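Local coordinates for isoform A of Peptidoglycan-recognition protein LB (Drosophila melanogaster, PDB 7NSZ), which cleaves the amide bond between N-acetylmuramoyl groups and L-amino acids in bacterial peptidoglycan, using one zinc ion, acting in innate immunity, probably as a scavenger, at residues T121-P124 / M128-A131. The protein carries 1 engineered substitution. Numbering follows the deposited sequence.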
loop_
_atom_site.group_PDB
_atom_site.type_symbol
_atom_site.label_atom_id
_atom_site.label_comp_id
_atom_site.label_asym_id
_atom_site.label_seq_id
_atom_site.Cartn_x
_atom_site.Cartn_y
_atom_site.Cartn_z
ATOM N N THR A 121 -5.205 3.571 -16.451
ATOM C CA THR A 121 -4.680 4.183 -17.718
ATOM C C THR A 121 -3.828 5.400 -17.431
ATOM O O THR A 121 -2.882 5.629 -18.178
ATOM C CB THR A 121 -5.814 4.506 -18.700
ATOM O OG1 THR A 121 -6.684 5.408 -18.027
ATOM C CG2 THR A 121 -6.519 3.252 -19.161
ATOM N N GLU A 122 -4.137 6.182 -16.394
ATOM C CA GLU A 122 -3.316 7.344 -16.019
ATOM C C GLU A 122 -2.156 6.923 -15.112
ATOM O O GLU A 122 -2.320 5.985 -14.283
ATOM C CB GLU A 122 -4.147 8.352 -15.250
ATOM C CG GLU A 122 -4.939 9.284 -16.100
ATOM C CD GLU A 122 -4.111 9.902 -17.206
ATOM O OE1 GLU A 122 -4.377 9.520 -18.360
ATOM O OE2 GLU A 122 -3.186 10.693 -16.910
ATOM N N LEU A 123 -1.037 7.583 -15.286
ATOM C CA LEU A 123 0.156 7.432 -14.414
ATOM C C LEU A 123 -0.065 8.308 -13.188
ATOM O O LEU A 123 -0.356 9.490 -13.318
ATOM C CB LEU A 123 1.424 7.856 -15.164
ATOM C CG LEU A 123 2.712 7.655 -14.394
ATOM C CD1 LEU A 123 2.954 6.165 -14.216
ATOM C CD2 LEU A 123 3.864 8.322 -15.117
ATOM N N PRO A 124 0.130 7.818 -11.944
ATOM C CA PRO A 124 0.045 8.727 -10.800
ATOM C C PRO A 124 1.022 9.888 -10.965
ATOM O O PRO A 124 2.107 9.720 -11.536
ATOM C CB PRO A 124 0.438 7.827 -9.597
ATOM C CG PRO A 124 0.067 6.432 -10.053
ATOM C CD PRO A 124 0.359 6.422 -11.559
ATOM N N MET A 128 3.314 11.159 -5.924
ATOM C CA MET A 128 2.825 9.852 -5.412
ATOM C C MET A 128 3.901 8.804 -5.645
ATOM O O MET A 128 4.152 7.980 -4.773
ATOM C CB MET A 128 1.508 9.455 -6.069
ATOM C CG MET A 128 0.377 10.404 -5.734
ATOM S SD MET A 128 -1.193 9.801 -6.385
ATOM C CE MET A 128 -1.446 8.434 -5.260
ATOM N N LEU A 129 4.508 8.790 -6.830
ATOM C CA LEU A 129 5.547 7.777 -7.138
ATOM C C LEU A 129 6.760 7.957 -6.223
ATOM O O LEU A 129 7.268 6.998 -5.643
ATOM C CB LEU A 129 5.959 7.847 -8.599
ATOM C CG LEU A 129 4.826 7.684 -9.593
ATOM C CD1 LEU A 129 5.379 7.891 -11.023
ATOM C CD2 LEU A 129 4.072 6.373 -9.483
ATOM N N ASP A 130 7.182 9.203 -6.040
ATOM C CA ASP A 130 8.281 9.528 -5.124
ATOM C C ASP A 130 7.938 9.134 -3.681
ATOM O O ASP A 130 8.793 8.561 -2.974
ATOM C CB ASP A 130 8.586 11.016 -5.206
ATOM C CG ASP A 130 9.334 11.429 -6.473
ATOM O OD1 ASP A 130 9.814 10.528 -7.191
ATOM O OD2 ASP A 130 9.504 12.656 -6.656
ATOM N N ALA A 131 6.715 9.440 -3.224
ATOM C CA ALA A 131 6.340 9.067 -1.847
ATOM C C ALA A 131 6.437 7.562 -1.658
ATOM O O ALA A 131 6.936 7.083 -0.637
ATOM C CB ALA A 131 4.966 9.550 -1.561
#
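The ring of Pro124 packs against two successive side chains of the helix that starts just beyond it, those of Met128 and Leu129. Leu129 CD2 sits 3.9 Å from Pro124 CB and 4.0 Å from Pro124 CG, so one methyl rests against the CB-CG side of the ring, and the two side chains cross at about a right angle. The other branch, CD1, turns to the loop backbone and lies 3.8 Å from Pro124 O. With CG swung away from its own backbone N (chi1 -176°), Leu123 brings its fork up to Leu129 CD1, CG at 4.3 Å and both methyls scarcely farther, a loose contact. A forked leucine suits the place because one methyl can lie on the proline ring while the other touches Pro124 O and Leu123. Met128 meets Pro124 CB through the base of its chain, CB at 4.0 Å, and SD at 4.1 Å. Its unbranched chain bends at the sulfur (chi3 72°), turning the terminal methyl off the extended line. Proline fits a loop leading into a helix, since its closed ring restricts phi and presents a compact apolar surface. The contact joins the loop after strand 110-115 to the first turns of helix 126-142: Leu115 and Trp119 touch both Pro124 and Met128, Ile84 of strand 82-84 meets Met128, and helix 165-171 packs Leu167 on Pro124 and Glu170 on both leucines.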